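PDB 3C2Q: uncharacterized conserved protein from Methanococcus maripaludis S2, which catalyses the NAD(+)-dependent conversion of L-ornithine to L-proline with release of ammonia. Local coordinates for residues B[43-56]-B[63-77]. Residues are numbered along the deposited sequence; the frame is centred on the assembly and turned at random.
Sequences IEVANPKMDAVIVV and AETKVIRKVKKGDFV
Val53 and Val71 meet methyl to methyl, their side chains crossing at about a right angle with CG2 of Val53 only 3.5 Å from CG2 of Val71. That Val53 methyl sits between its backbone N and carbonyl carbon (chi1 -58°), which turns it onto Val71 and the carbonyl of Lys66. Val55 spreads two branches: CG2 lies against the aliphatic chain of Lys66, 3.8 Å from its CD, while CG1 packs on CB of Asp75. On the sheet face that carries Val45, Ile54 and Thr65, CB of Ala63 touches CG2 of Val56 and CG2 of Val45, and CG2 of Thr65 lies 3.6 Å from CB of Ala52.

Strand 62-66 is gripped from two sides. Antiparallel pairing with strand 53-57 includes Val53 N to Lys66 O (2.8 Å) and Val55 N to Glu64 O; on the other flank the parallel strand 41-46 gives Ala46 N to Ala63 O and takes Thr65 N on Ala46 O. Val56 N also bonds Phe76 O, adding strand 76-79 to the mixed sheet of the first ArgZ-like region, which has this hairpin at its centre and is separate from the parallel Rossmann sheet.

At the polar edge, the extended Lys66 chain carries NZ to Asp75 OD2 in a 2.8 Å salt bridge on the syn side of the carboxylate, though 33° out of its plane. Lys72 N comes to Asp75 OD2 from above the opposite face, also at 2.8 Å, clasping the type II turn Lys72-Asp75. Replacing Asp75 by an alanine would probably leave the Lys66 ammonium without its countercharge and the turn less firmly held. A water joins Asn47 ND2 to Glu64 OE1. The chemistry thus implies a sheet centre fixed by backbone bonds and valine packing, with one carboxylate oxygen tying turn to hairpin.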
ATOM      1  N   ILE B  43      -7.194   7.120 -44.174  1.00 34.42           N
ATOM      2  CA  ILE B  43      -7.443   5.714 -43.970  1.00 33.77           C
ATOM      3  C   ILE B  43      -7.519   5.462 -42.459  1.00 32.91           C
ATOM      4  O   ILE B  43      -6.669   5.931 -41.723  1.00 32.26           O
ATOM      5  CB  ILE B  43      -6.298   4.847 -44.549  1.00 33.46           C
ATOM      6  CG1 ILE B  43      -6.167   5.044 -46.072  1.00 34.72           C
ATOM      7  CG2 ILE B  43      -6.559   3.367 -44.240  1.00 32.66           C
ATOM      8  CD1 ILE B  43      -5.138   4.117 -46.692  1.00 34.58           C
ATOM      9  N   GLU B  44      -8.517   4.714 -42.010  1.00 33.71           N
ATOM     10  CA  GLU B  44      -8.631   4.390 -40.579  1.00 33.97           C
ATOM     11  C   GLU B  44      -7.705   3.228 -40.263  1.00 31.74           C
ATOM     12  O   GLU B  44      -7.849   2.152 -40.834  1.00 31.94           O
ATOM     13  CB  GLU B  44     -10.067   4.039 -40.211  1.00 34.06           C
ATOM     14  CG  GLU B  44     -11.090   5.078 -40.704  1.00 37.89           C
ATOM     15  CD  GLU B  44     -12.470   4.941 -40.028  1.00 38.62           C
ATOM     16  OE1 GLU B  44     -12.683   3.980 -39.236  1.00 45.31           O
ATOM     17  OE2 GLU B  44     -13.332   5.816 -40.287  1.00 44.60           O
ATOM     18  N   VAL B  45      -6.747   3.442 -39.356  1.00 30.29           N
ATOM     19  CA  VAL B  45      -5.825   2.366 -38.968  1.00 27.46           C
ATOM     20  C   VAL B  45      -6.546   1.330 -38.083  1.00 27.75           C
ATOM     21  O   VAL B  45      -7.040   1.664 -36.991  1.00 27.42           O
ATOM     22  CB  VAL B  45      -4.558   2.919 -38.279  1.00 27.87           C
ATOM     23  CG1 VAL B  45      -3.579   1.808 -37.991  1.00 24.90           C
ATOM     24  CG2 VAL B  45      -3.893   4.015 -39.156  1.00 26.93           C
ATOM     25  N   ALA B  46      -6.581   0.081 -38.549  1.00 26.09           N
ATOM     26  CA  ALA B  46      -7.250  -0.995 -37.850  1.00 25.76           C
ATOM     27  C   ALA B  46      -6.556  -1.310 -36.509  1.00 25.28           C
ATOM     28  O   ALA B  46      -5.328  -1.317 -36.413  1.00 23.81           O
ATOM     29  CB  ALA B  46      -7.309  -2.251 -38.724  1.00 26.17           C
ATOM     30  N   ASN B  47      -7.381  -1.587 -35.500  1.00 25.21           N
ATOM     31  CA  ASN B  47      -6.955  -2.246 -34.245  1.00 25.36           C
ATOM     32  C   ASN B  47      -6.021  -1.377 -33.379  1.00 23.76           C
ATOM     33  O   ASN B  47      -4.912  -1.806 -33.058  1.00 24.63           O
ATOM     34  CB  ASN B  47      -6.277  -3.605 -34.541  1.00 25.45           C
ATOM     35  CG  ASN B  47      -7.141  -4.537 -35.390  1.00 27.41           C
ATOM     36  OD1 ASN B  47      -8.351  -4.661 -35.181  1.00 27.04           O
ATOM     37  ND2 ASN B  47      -6.504  -5.219 -36.341  1.00 26.45           N
ATOM     38  N   PRO B  48      -6.473  -0.175 -32.991  1.00 23.45           N
ATOM     39  CA  PRO B  48      -5.616   0.729 -32.242  1.00 22.78           C
ATOM     40  C   PRO B  48      -5.062   0.026 -30.980  1.00 22.83           C
ATOM     41  O   PRO B  48      -5.796  -0.722 -30.349  1.00 23.03           O
ATOM     42  CB  PRO B  48      -6.533   1.899 -31.886  1.00 21.48           C
ATOM     43  CG  PRO B  48      -7.903   1.510 -32.250  1.00 24.07           C
ATOM     44  CD  PRO B  48      -7.811   0.397 -33.244  1.00 23.40           C
ATOM     45  N   LYS B  49      -3.778   0.245 -30.675  1.00 23.04           N
ATOM     46  CA  LYS B  49      -3.043  -0.465 -29.609  1.00 22.28           C
ATOM     47  C   LYS B  49      -1.721   0.270 -29.491  1.00 22.78           C
ATOM     48  O   LYS B  49      -1.127   0.608 -30.514  1.00 21.93           O
ATOM     49  CB  LYS B  49      -2.810  -1.929 -30.006  1.00 23.12           C
ATOM     50  CG  LYS B  49      -2.028  -2.814 -28.990  1.00 23.14           C
ATOM     51  CD  LYS B  49      -0.646  -3.218 -29.516  1.00 24.76           C
ATOM     52  CE  LYS B  49       0.188  -4.011 -28.511  1.00 25.22           C
ATOM     53  NZ  LYS B  49       0.684  -3.162 -27.372  1.00 28.27           N
HETATM   54  N   MSE B  50      -1.250   0.515 -28.257  1.00 21.08           N
HETATM   55  CA  MSE B  50      -0.073   1.356 -28.012  1.00 20.79           C
HETATM   56  C   MSE B  50       1.236   0.637 -28.307  1.00 20.42           C
HETATM   57  O   MSE B  50       1.275  -0.604 -28.350  1.00 20.39           O
HETATM   58  CB  MSE B  50      -0.068   1.799 -26.529  1.00 19.82           C
HETATM   59  CG  MSE B  50       0.276   0.667 -25.581  1.00 19.37           C
HETATM   60 SE   MSE B  50       0.395   1.366 -23.717  1.00 29.24          SE
HETATM   61  CE  MSE B  50      -1.518   1.662 -23.410  1.00 21.25           C
ATOM     62  N   ASP B  51       2.327   1.399 -28.430  1.00 19.79           N
ATOM     63  CA  ASP B  51       3.672   0.807 -28.474  1.00 20.25           C
ATOM     64  C   ASP B  51       3.813  -0.188 -29.633  1.00 20.26           C
ATOM     65  O   ASP B  51       4.493  -1.222 -29.532  1.00 20.69           O
ATOM     66  CB  ASP B  51       4.010   0.124 -27.116  1.00 20.48           C
ATOM     67  CG  ASP B  51       4.091   1.108 -25.967  1.00 21.13           C
ATOM     68  OD1 ASP B  51       4.225   2.345 -26.190  1.00 21.58           O
ATOM     69  OD2 ASP B  51       4.048   0.640 -24.802  1.00 21.74           O
ATOM     70  N   ALA B  52       3.137   0.126 -30.734  1.00 20.41           N
ATOM     71  CA  ALA B  52       3.199  -0.683 -31.934  1.00 21.57           C
ATOM     72  C   ALA B  52       3.433   0.236 -33.159  1.00 21.93           C
ATOM     73  O   ALA B  52       3.676   1.437 -33.024  1.00 21.40           O
ATOM     74  CB  ALA B  52       1.915  -1.509 -32.094  1.00 20.00           C
ATOM     75  N   VAL B  53       3.396  -0.340 -34.351  1.00 24.16           N
ATOM     76  CA  VAL B  53       3.659   0.496 -35.530  1.00 25.48           C
ATOM     77  C   VAL B  53       2.470   0.482 -36.483  1.00 24.81           C
ATOM     78  O   VAL B  53       1.587  -0.386 -36.415  1.00 25.25           O
ATOM     79  CB  VAL B  53       4.983   0.123 -36.287  1.00 26.37           C
ATOM     80  CG1 VAL B  53       6.177   0.232 -35.370  1.00 28.94           C
ATOM     81  CG2 VAL B  53       4.890  -1.245 -36.859  1.00 27.31           C
ATOM     82  N   ILE B  54       2.462   1.438 -37.394  1.00 23.86           N
ATOM     83  CA  ILE B  54       1.388   1.459 -38.354  1.00 23.40           C
ATOM     84  C   ILE B  54       1.908   0.979 -39.713  1.00 24.85           C
ATOM     85  O   ILE B  54       2.855   1.566 -40.271  1.00 24.20           O
ATOM     86  CB  ILE B  54       0.758   2.849 -38.410  1.00 23.57           C
ATOM     87  CG1 ILE B  54       0.069   3.127 -37.048  1.00 22.40           C
ATOM     88  CG2 ILE B  54      -0.232   2.964 -39.609  1.00 22.60           C
ATOM     89  CD1 ILE B  54      -0.659   4.465 -36.961  1.00 20.12           C
ATOM     90  N   VAL B  55       1.305  -0.093 -40.209  1.00 25.21           N
ATOM     91  CA  VAL B  55       1.700  -0.668 -41.493  1.00 26.82           C
ATOM     92  C   VAL B  55       0.584  -0.280 -42.472  1.00 28.08           C
ATOM     93  O   VAL B  55      -0.598  -0.480 -42.187  1.00 28.10           O
ATOM     94  CB  VAL B  55       1.917  -2.190 -41.374  1.00 26.23           C
ATOM     95  CG1 VAL B  55       2.058  -2.892 -42.744  1.00 25.80           C
ATOM     96  CG2 VAL B  55       3.148  -2.465 -40.485  1.00 24.65           C
ATOM     97  N   VAL B  56       0.988   0.313 -43.591  1.00 29.99           N
ATOM     98  CA  VAL B  56       0.060   0.785 -44.625  1.00 31.44           C
ATOM     99  C   VAL B  56       0.144  -0.114 -45.878  1.00 32.67           C
ATOM    100  O   VAL B  56       1.241  -0.561 -46.279  1.00 32.61           O
ATOM    101  CB  VAL B  56       0.361   2.263 -44.979  1.00 31.27           C
ATOM    102  CG1 VAL B  56      -0.634   2.812 -46.000  1.00 31.27           C
ATOM    103  CG2 VAL B  56       0.350   3.122 -43.712  1.00 32.15           C
ATOM    104  N   ALA B  63      -4.808   0.204 -43.506  1.00 31.97           N
ATOM    105  CA  ALA B  63      -3.630   0.238 -42.654  1.00 29.59           C
ATOM    106  C   ALA B  63      -4.007  -0.487 -41.363  1.00 29.05           C
ATOM    107  O   ALA B  63      -5.181  -0.559 -41.006  1.00 27.64           O
ATOM    108  CB  ALA B  63      -3.171   1.677 -42.380  1.00 28.81           C
ATOM    109  N   GLU B  64      -3.009  -1.072 -40.712  1.00 27.97           N
ATOM    110  CA  GLU B  64      -3.248  -1.765 -39.454  1.00 27.59           C
ATOM    111  C   GLU B  64      -2.103  -1.509 -38.457  1.00 26.13           C
ATOM    112  O   GLU B  64      -0.978  -1.139 -38.836  1.00 24.65           O
ATOM    113  CB  GLU B  64      -3.513  -3.257 -39.682  1.00 27.18           C
ATOM    114  CG  GLU B  64      -2.304  -4.044 -40.071  1.00 30.96           C
ATOM    115  CD  GLU B  64      -2.637  -5.511 -40.165  1.00 37.66           C
ATOM    116  OE1 GLU B  64      -2.776  -6.191 -39.115  1.00 38.61           O
ATOM    117  OE2 GLU B  64      -2.796  -5.981 -41.304  1.00 40.34           O
ATOM    118  N   THR B  65      -2.432  -1.694 -37.186  1.00 25.06           N
ATOM    119  CA  THR B  65      -1.488  -1.523 -36.089  1.00 24.58           C
ATOM    120  C   THR B  65      -0.871  -2.894 -35.848  1.00 24.60           C
ATOM    121  O   THR B  65      -1.581  -3.830 -35.417  1.00 24.89           O
ATOM    122  CB  THR B  65      -2.219  -1.058 -34.778  1.00 24.62           C
ATOM    123  OG1 THR B  65      -2.994   0.114 -35.027  1.00 24.24           O
ATOM    124  CG2 THR B  65      -1.201  -0.756 -33.651  1.00 24.37           C
ATOM    125  N   LYS B  66       0.432  -3.007 -36.118  1.00 24.46           N
ATOM    126  CA  LYS B  66       1.181  -4.248 -35.955  1.00 24.59           C
ATOM    127  C   LYS B  66       2.228  -4.103 -34.861  1.00 23.68           C
ATOM    128  O   LYS B  66       2.944  -3.109 -34.801  1.00 23.35           O
ATOM    129  CB  LYS B  66       1.946  -4.622 -37.243  1.00 24.97           C
ATOM    130  CG  LYS B  66       1.116  -5.152 -38.400  1.00 27.66           C
ATOM    131  CD  LYS B  66       2.087  -5.898 -39.321  1.00 29.90           C
ATOM    132  CE  LYS B  66       1.433  -6.484 -40.575  1.00 32.85           C
ATOM    133  NZ  LYS B  66       2.498  -7.244 -41.372  1.00 32.84           N
ATOM    134  N   VAL B  67       2.345  -5.120 -34.026  1.00 23.30           N
ATOM    135  CA  VAL B  67       3.441  -5.165 -33.074  1.00 24.13           C
ATOM    136  C   VAL B  67       4.713  -5.417 -33.882  1.00 25.07           C
ATOM    137  O   VAL B  67       4.649  -6.040 -34.948  1.00 23.54           O
ATOM    138  CB  VAL B  67       3.236  -6.238 -31.984  1.00 23.88           C
ATOM    139  CG1 VAL B  67       1.994  -5.868 -31.148  1.00 24.96           C
ATOM    140  CG2 VAL B  67       3.023  -7.630 -32.584  1.00 22.90           C
ATOM    141  N   ILE B  68       5.834  -4.936 -33.357  1.00 24.48           N
ATOM    142  CA  ILE B  68       7.105  -4.985 -34.042  1.00 25.71           C
ATOM    143  C   ILE B  68       7.502  -6.413 -34.452  1.00 26.52           C
ATOM    144  O   ILE B  68       8.031  -6.600 -35.529  1.00 27.02           O
ATOM    145  CB  ILE B  68       8.225  -4.231 -33.252  1.00 25.92           C
ATOM    146  CG1 ILE B  68       9.528  -4.185 -34.057  1.00 24.66           C
ATOM    147  CG2 ILE B  68       8.469  -4.900 -31.866  1.00 26.93           C
ATOM    148  CD1 ILE B  68      10.658  -3.334 -33.422  1.00 24.62           C
ATOM    149  N   ARG B  69       7.208  -7.419 -33.639  1.00 26.67           N
ATOM    150  CA  ARG B  69       7.582  -8.769 -34.007  1.00 27.35           C
ATOM    151  C   ARG B  69       6.747  -9.368 -35.155  1.00 27.47           C
ATOM    152  O   ARG B  69       7.099 -10.420 -35.693  1.00 27.48           O
ATOM    153  CB  ARG B  69       7.578  -9.697 -32.793  1.00 28.84           C
ATOM    154  CG  ARG B  69       6.243 -10.237 -32.459  1.00 28.61           C
ATOM    155  CD  ARG B  69       6.283 -11.141 -31.250  1.00 30.29           C
ATOM    156  NE  ARG B  69       5.179 -10.692 -30.431  1.00 32.40           N
ATOM    157  CZ  ARG B  69       3.946 -11.152 -30.538  1.00 32.07           C
ATOM    158  NH1 ARG B  69       3.678 -12.172 -31.361  1.00 33.70           N
ATOM    159  NH2 ARG B  69       2.998 -10.625 -29.777  1.00 30.88           N
ATOM    160  N   LYS B  70       5.640  -8.724 -35.519  1.00 27.22           N
ATOM    161  CA  LYS B  70       4.883  -9.175 -36.685  1.00 27.72           C
ATOM    162  C   LYS B  70       5.171  -8.363 -37.957  1.00 27.83           C
ATOM    163  O   LYS B  70       4.642  -8.688 -39.016  1.00 27.68           O
ATOM    164  CB  LYS B  70       3.389  -9.207 -36.401  1.00 27.78           C
ATOM    165  CG  LYS B  70       2.981 -10.379 -35.481  1.00 29.53           C
ATOM    166  CD  LYS B  70       1.486 -10.385 -35.291  1.00 35.03           C
ATOM    167  CE  LYS B  70       1.050 -11.297 -34.157  1.00 37.06           C
ATOM    168  NZ  LYS B  70       1.357 -12.711 -34.444  1.00 38.41           N
ATOM    169  N   VAL B  71       6.002  -7.326 -37.854  1.00 27.61           N
ATOM    170  CA  VAL B  71       6.387  -6.546 -39.047  1.00 28.31           C
ATOM    171  C   VAL B  71       7.312  -7.373 -39.964  1.00 29.39           C
ATOM    172  O   VAL B  71       8.300  -7.947 -39.499  1.00 29.14           O
ATOM    173  CB  VAL B  71       7.006  -5.186 -38.676  1.00 28.08           C
ATOM    174  CG1 VAL B  71       7.501  -4.405 -39.946  1.00 28.07           C
ATOM    175  CG2 VAL B  71       5.993  -4.338 -37.917  1.00 26.04           C
ATOM    176  N   LYS B  72       6.956  -7.443 -41.254  1.00 30.36           N
ATOM    177  CA  LYS B  72       7.712  -8.243 -42.246  1.00 31.43           C
ATOM    178  C   LYS B  72       8.557  -7.373 -43.166  1.00 31.47           C
ATOM    179  O   LYS B  72       8.205  -6.235 -43.438  1.00 30.73           O
ATOM    180  CB  LYS B  72       6.761  -9.098 -43.096  1.00 31.83           C
ATOM    181  CG  LYS B  72       5.920 -10.097 -42.309  1.00 34.20           C
ATOM    182  CD  LYS B  72       6.808 -11.043 -41.479  1.00 40.40           C
ATOM    183  CE  LYS B  72       5.978 -11.920 -40.535  1.00 43.96           C
ATOM    184  NZ  LYS B  72       6.830 -12.498 -39.441  1.00 45.66           N
ATOM    185  N   LYS B  73       9.692  -7.906 -43.625  1.00 32.40           N
ATOM    186  CA  LYS B  73      10.529  -7.205 -44.598  1.00 32.82           C
ATOM    187  C   LYS B  73       9.617  -6.687 -45.707  1.00 31.83           C
ATOM    188  O   LYS B  73       8.762  -7.429 -46.188  1.00 31.75           O
ATOM    189  CB  LYS B  73      11.594  -8.164 -45.172  1.00 33.70           C
ATOM    190  CG  LYS B  73      12.414  -7.512 -46.280  1.00 37.19           C
ATOM    191  CD  LYS B  73      13.616  -8.302 -46.710  1.00 41.28           C
ATOM    192  CE  LYS B  73      14.459  -7.368 -47.594  1.00 45.72           C
ATOM    193  NZ  LYS B  73      15.515  -8.046 -48.383  1.00 47.62           N
ATOM    194  N   GLY B  74       9.761  -5.412 -46.060  1.00 31.64           N
ATOM    195  CA  GLY B  74       8.973  -4.810 -47.148  1.00 32.10           C
ATOM    196  C   GLY B  74       7.672  -4.126 -46.749  1.00 32.06           C
ATOM    197  O   GLY B  74       7.086  -3.386 -47.557  1.00 32.02           O
ATOM    198  N   ASP B  75       7.187  -4.370 -45.518  1.00 31.10           N
ATOM    199  CA  ASP B  75       5.961  -3.705 -45.025  1.00 30.10           C
ATOM    200  C   ASP B  75       6.226  -2.214 -45.027  1.00 28.92           C
ATOM    201  O   ASP B  75       7.268  -1.805 -44.565  1.00 28.81           O
ATOM    202  CB  ASP B  75       5.643  -4.107 -43.564  1.00 30.62           C
ATOM    203  CG  ASP B  75       4.970  -5.464 -43.433  1.00 33.54           C
ATOM    204  OD1 ASP B  75       4.562  -6.057 -44.453  1.00 33.00           O
ATOM    205  OD2 ASP B  75       4.826  -5.941 -42.271  1.00 33.92           O
ATOM    206  N   PHE B  76       5.289  -1.405 -45.527  1.00 28.83           N
ATOM    207  CA  PHE B  76       5.415   0.057 -45.455  1.00 29.45           C
ATOM    208  C   PHE B  76       5.025   0.552 -44.067  1.00 28.31           C
ATOM    209  O   PHE B  76       3.867   0.459 -43.688  1.00 27.26           O
ATOM    210  CB  PHE B  76       4.504   0.764 -46.469  1.00 30.38           C
ATOM    211  CG  PHE B  76       4.885   0.497 -47.894  1.00 35.06           C
ATOM    212  CD1 PHE B  76       6.177   0.788 -48.341  1.00 37.46           C
ATOM    213  CD2 PHE B  76       3.970  -0.074 -48.780  1.00 40.39           C
ATOM    214  CE1 PHE B  76       6.559   0.531 -49.672  1.00 41.36           C
ATOM    215  CE2 PHE B  76       4.347  -0.340 -50.120  1.00 41.85           C
ATOM    216  CZ  PHE B  76       5.644  -0.035 -50.547  1.00 39.31           C
ATOM    217  N   VAL B  77       5.994   1.137 -43.391  1.00 27.57           N
ATOM    218  CA  VAL B  77       5.855   1.592 -42.000  1.00 27.88           C
ATOM    219  C   VAL B  77       5.739   3.115 -42.016  1.00 28.21           C
ATOM    220  O   VAL B  77       6.486   3.827 -42.718  1.00 27.74           O
ATOM    221  CB  VAL B  77       7.079   1.138 -41.147  1.00 27.55           C
ATOM    222  CG1 VAL B  77       7.024   1.742 -39.715  1.00 28.12           C
ATOM    223  CG2 VAL B  77       7.156  -0.394 -41.102  1.00 26.81           C
TER
HETATM  224  O   HOH W   1      -7.719   0.238 -42.663  1.00 30.22           O
HETATM  225  O   HOH W   2      -3.584  -5.349 -36.494  1.00 35.01           O
HETATM  226  O   HOH W   3       5.525  -3.371 -30.955  1.00 26.71           O
HETATM  227  O   HOH W   4       2.800  -2.611 -46.780  1.00 33.43           O